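Local coordinates for J domain-containing protein required for chloroplast accumulation response 1 (Arabidopsis thaliana, PDB 3AG7), which supplies through its auxilin-like J domain the co-chaperone activity needed for chloroplast photorelocation movement, in which the protein acts by modulating chloroplast actin filaments, at residues W18-L29 against V89-F100. Residues are numbered along the deposited sequence; the frame is centred on the assembly and turned at random.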
# COMPACT_ATOMS: atom_id res chain seq x y z
N TRP A 18 -0.66 -0.64 11.18
CA TRP A 18 -1.52 -0.10 10.12
C TRP A 18 -2.40 -1.18 9.46
O TRP A 18 -3.59 -0.94 9.19
CB TRP A 18 -0.69 0.67 9.11
CG TRP A 18 -1.50 1.14 7.90
CD1 TRP A 18 -2.29 2.25 7.82
CD2 TRP A 18 -1.56 0.51 6.63
NE1 TRP A 18 -2.88 2.32 6.58
CE2 TRP A 18 -2.44 1.26 5.83
CE3 TRP A 18 -0.95 -0.63 6.09
CZ2 TRP A 18 -2.72 0.92 4.51
CZ3 TRP A 18 -1.25 -0.99 4.81
CH2 TRP A 18 -2.12 -0.22 4.03
N SER A 19 -1.87 -2.37 9.26
CA SER A 19 -2.55 -3.33 8.44
C SER A 19 -3.49 -4.19 9.28
O SER A 19 -4.30 -4.95 8.73
CB SER A 19 -1.55 -4.22 7.70
OG SER A 19 -0.75 -5.01 8.59
N SER A 20 -3.35 -4.10 10.60
CA SER A 20 -4.14 -4.95 11.51
C SER A 20 -5.62 -4.83 11.24
O SER A 20 -6.18 -3.73 11.27
CB SER A 20 -3.93 -4.56 12.96
OG SER A 20 -4.59 -5.51 13.78
N GLY A 21 -6.26 -5.98 11.03
CA GLY A 21 -7.71 -6.05 10.79
C GLY A 21 -8.09 -5.53 9.41
O GLY A 21 -9.29 -5.36 9.12
N LYS A 22 -7.08 -5.31 8.57
CA LYS A 22 -7.32 -4.88 7.18
C LYS A 22 -6.85 -5.92 6.20
O LYS A 22 -7.17 -5.85 5.02
CB LYS A 22 -6.56 -3.59 6.90
CG LYS A 22 -6.95 -2.43 7.78
CD LYS A 22 -6.18 -1.21 7.32
CE LYS A 22 -6.49 -0.03 8.18
NZ LYS A 22 -5.46 1.02 8.02
N SER A 23 -5.99 -6.83 6.64
CA SER A 23 -5.38 -7.73 5.69
C SER A 23 -6.42 -8.50 4.87
O SER A 23 -7.49 -8.88 5.38
CB SER A 23 -4.36 -8.67 6.38
OG SER A 23 -4.98 -9.89 6.74
N GLY A 24 -6.17 -8.61 3.57
CA GLY A 24 -7.04 -9.29 2.65
C GLY A 24 -8.19 -8.45 2.10
O GLY A 24 -8.94 -8.93 1.28
N ASN A 25 -8.33 -7.23 2.61
CA ASN A 25 -9.47 -6.40 2.23
C ASN A 25 -9.02 -5.18 1.46
O ASN A 25 -8.46 -4.26 2.04
CB ASN A 25 -10.26 -5.95 3.47
CG ASN A 25 -11.51 -5.21 3.09
OD1 ASN A 25 -11.43 -4.23 2.36
ND2 ASN A 25 -12.67 -5.72 3.49
N ILE A 26 -9.29 -5.15 0.15
CA ILE A 26 -8.57 -4.18 -0.70
C ILE A 26 -9.04 -2.77 -0.40
O ILE A 26 -8.25 -1.82 -0.43
CB ILE A 26 -8.70 -4.50 -2.22
CG1 ILE A 26 -7.75 -3.66 -3.09
CG2 ILE A 26 -10.14 -4.21 -2.71
CD1 ILE A 26 -6.27 -3.72 -2.72
N ARG A 27 -10.33 -2.63 -0.12
CA ARG A 27 -10.83 -1.29 0.19
C ARG A 27 -10.31 -0.78 1.53
O ARG A 27 -10.05 0.42 1.71
CB ARG A 27 -12.35 -1.32 0.21
CG ARG A 27 -12.95 -1.54 -1.14
CD ARG A 27 -14.46 -1.66 -0.99
NE ARG A 27 -15.14 -1.87 -2.27
CZ ARG A 27 -15.45 -3.07 -2.76
NH1 ARG A 27 -15.03 -4.18 -2.15
NH2 ARG A 27 -16.13 -3.17 -3.91
N SER A 28 -10.18 -1.68 2.51
CA SER A 28 -9.64 -1.26 3.83
C SER A 28 -8.21 -0.70 3.70
O SER A 28 -7.87 0.30 4.36
CB SER A 28 -9.62 -2.44 4.81
OG SER A 28 -10.94 -2.86 5.17
N LEU A 29 -7.41 -1.35 2.87
CA LEU A 29 -6.02 -0.89 2.61
C LEU A 29 -6.02 0.37 1.75
O LEU A 29 -5.41 1.36 2.13
CB LEU A 29 -5.21 -1.97 1.92
CG LEU A 29 -5.08 -3.30 2.69
CD1 LEU A 29 -4.42 -4.35 1.79
CD2 LEU A 29 -4.31 -3.13 4.05
N VAL A 89 4.04 -3.15 1.98
CA VAL A 89 2.69 -2.69 1.70
C VAL A 89 2.15 -3.31 0.40
O VAL A 89 0.98 -3.75 0.31
CB VAL A 89 2.64 -1.16 1.65
CG1 VAL A 89 1.26 -0.69 1.22
CG2 VAL A 89 3.00 -0.58 3.04
N PHE A 90 3.03 -3.43 -0.57
CA PHE A 90 2.68 -3.97 -1.88
C PHE A 90 2.28 -5.43 -1.74
O PHE A 90 1.36 -5.86 -2.40
CB PHE A 90 3.88 -3.83 -2.83
CG PHE A 90 3.55 -4.15 -4.24
CD1 PHE A 90 2.65 -3.37 -4.96
CD2 PHE A 90 4.10 -5.25 -4.85
CE1 PHE A 90 2.37 -3.66 -6.27
CE2 PHE A 90 3.78 -5.56 -6.19
CZ PHE A 90 2.92 -4.79 -6.86
N GLU A 91 3.03 -6.19 -0.94
CA GLU A 91 2.61 -7.59 -0.63
C GLU A 91 1.17 -7.66 -0.12
O GLU A 91 0.39 -8.51 -0.58
CB GLU A 91 3.54 -8.24 0.39
CG GLU A 91 4.92 -8.52 -0.13
CD GLU A 91 5.80 -9.17 0.94
OE1 GLU A 91 5.42 -9.22 2.15
OE2 GLU A 91 6.88 -9.67 0.55
N LEU A 92 0.81 -6.77 0.81
CA LEU A 92 -0.55 -6.74 1.38
C LEU A 92 -1.55 -6.40 0.31
O LEU A 92 -2.58 -7.05 0.21
CB LEU A 92 -0.65 -5.75 2.53
CG LEU A 92 0.14 -6.14 3.79
CD1 LEU A 92 0.42 -4.91 4.64
CD2 LEU A 92 -0.59 -7.21 4.60
N LEU A 93 -1.22 -5.41 -0.51
CA LEU A 93 -2.12 -4.96 -1.58
C LEU A 93 -2.38 -6.10 -2.57
O LEU A 93 -3.53 -6.36 -2.95
CB LEU A 93 -1.56 -3.72 -2.29
CG LEU A 93 -1.72 -2.43 -1.47
CD1 LEU A 93 -1.16 -1.25 -2.26
CD2 LEU A 93 -3.18 -2.12 -1.12
N GLN A 94 -1.31 -6.80 -2.97
CA GLN A 94 -1.49 -7.87 -3.96
C GLN A 94 -2.39 -8.98 -3.44
O GLN A 94 -3.17 -9.57 -4.20
CB GLN A 94 -0.14 -8.45 -4.38
CG GLN A 94 0.66 -7.54 -5.23
CD GLN A 94 1.35 -8.29 -6.35
OE1 GLN A 94 2.45 -8.83 -6.17
NE2 GLN A 94 0.70 -8.35 -7.51
N GLU A 95 -2.21 -9.34 -2.18
CA GLU A 95 -2.96 -10.44 -1.54
C GLU A 95 -4.41 -9.99 -1.51
O GLU A 95 -5.32 -10.79 -1.76
CB GLU A 95 -2.41 -10.65 -0.11
CG GLU A 95 -3.21 -11.63 0.83
CD GLU A 95 -3.06 -11.46 2.41
OE1 GLU A 95 -2.39 -10.52 3.02
OE2 GLU A 95 -3.69 -12.33 3.08
N ALA A 96 -4.64 -8.69 -1.22
CA ALA A 96 -6.02 -8.21 -1.14
C ALA A 96 -6.69 -8.08 -2.49
O ALA A 96 -7.89 -8.35 -2.62
CB ALA A 96 -6.07 -6.87 -0.36
N TRP A 97 -5.93 -7.68 -3.51
CA TRP A 97 -6.39 -7.63 -4.90
C TRP A 97 -6.85 -8.99 -5.41
O TRP A 97 -7.93 -9.15 -6.01
CB TRP A 97 -5.22 -7.12 -5.76
CG TRP A 97 -5.44 -7.14 -7.26
CD1 TRP A 97 -4.76 -7.89 -8.18
CD2 TRP A 97 -6.35 -6.31 -8.02
NE1 TRP A 97 -5.21 -7.60 -9.45
CE2 TRP A 97 -6.16 -6.63 -9.38
CE3 TRP A 97 -7.29 -5.33 -7.67
CZ2 TRP A 97 -6.88 -6.00 -10.41
CZ3 TRP A 97 -8.03 -4.72 -8.70
CH2 TRP A 97 -7.82 -5.07 -10.04
N ASP A 98 -6.07 -10.02 -5.08
CA ASP A 98 -6.49 -11.34 -5.51
C ASP A 98 -7.80 -11.80 -4.83
O ASP A 98 -8.63 -12.41 -5.47
CB ASP A 98 -5.35 -12.34 -5.28
CG ASP A 98 -5.71 -13.70 -5.80
OD1 ASP A 98 -5.52 -13.95 -7.02
OD2 ASP A 98 -6.24 -14.49 -5.00
N HIS A 99 -7.96 -11.50 -3.54
CA HIS A 99 -9.22 -11.78 -2.84
C HIS A 99 -10.40 -10.99 -3.42
O HIS A 99 -11.46 -11.55 -3.65
CB HIS A 99 -9.05 -11.46 -1.34
CG HIS A 99 -10.26 -11.73 -0.51
ND1 HIS A 99 -10.56 -12.99 -0.02
CD2 HIS A 99 -11.20 -10.89 -0.00
CE1 HIS A 99 -11.66 -12.92 0.72
NE2 HIS A 99 -12.06 -11.66 0.75
N PHE A 100 -10.21 -9.70 -3.66
CA PHE A 100 -11.23 -8.86 -4.29
C PHE A 100 -11.77 -9.48 -5.59
O PHE A 100 -13.00 -9.51 -5.83
CB PHE A 100 -10.67 -7.44 -4.56
CG PHE A 100 -11.54 -6.59 -5.45
CD1 PHE A 100 -12.76 -6.11 -4.99
CD2 PHE A 100 -11.15 -6.31 -6.78
CE1 PHE A 100 -13.59 -5.34 -5.86
CE2 PHE A 100 -11.98 -5.58 -7.64
CZ PHE A 100 -13.21 -5.10 -7.18
O HOH W 1 -3.63 -8.13 2.56
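The Trp18 ring meets Leu92 at its edge, CD1 lying near the ring plane 4.3 Å from CZ3, while Lys22 NZ stands over one face, offset toward the rim, held there by hydrogen bonds to Trp18 O (3.0 Å) and to Thr32 OG1. At the other end, Phe100 offers its edge to Arg27: NH2 is 3.9 Å from CE1 and the guanidinium and ring planes are 76° apart. Arg27 NE and NH2 also hydrogen-bond to the carbonyl oxygens of Met51 and Ile52. Gly24 O approaches the His99 ring obliquely, 3.3 Å from CD2.

Between these rings, Ile26 is a knob in the hole formed by Leu93, Ala96, Trp97 and Phe100. With CG1 anti to the backbone N (chi1 -169°), that branch heads for helix 80-100, and chi2 of 54° turns CD1 to Leu93 CD2, 3.8 Å away; CG2 meets Phe100 CB. Leu29 CD1 packs 3.7 Å from Ala96 CB.

The backbones come closest at Gly24 and Ala96, whose CA atoms are 4.1 Å apart. No direct hydrogen bond crosses here; a water oxygen 2.8 Å from Gly24 N accepts its N-H and donates to Leu92 O and Glu95 OE1, tying the type II turn Lys22-Asn25 to the helix.

Thus the end of helix 5-19, the turn and the Asn25-capped start of helix 26-30 line one flank of helix 80-100 in the J domain. Leu93 and Trp97 of helix 80-100 also touch helix 54-68, at Leu68 and by a ring stack with Tyr61.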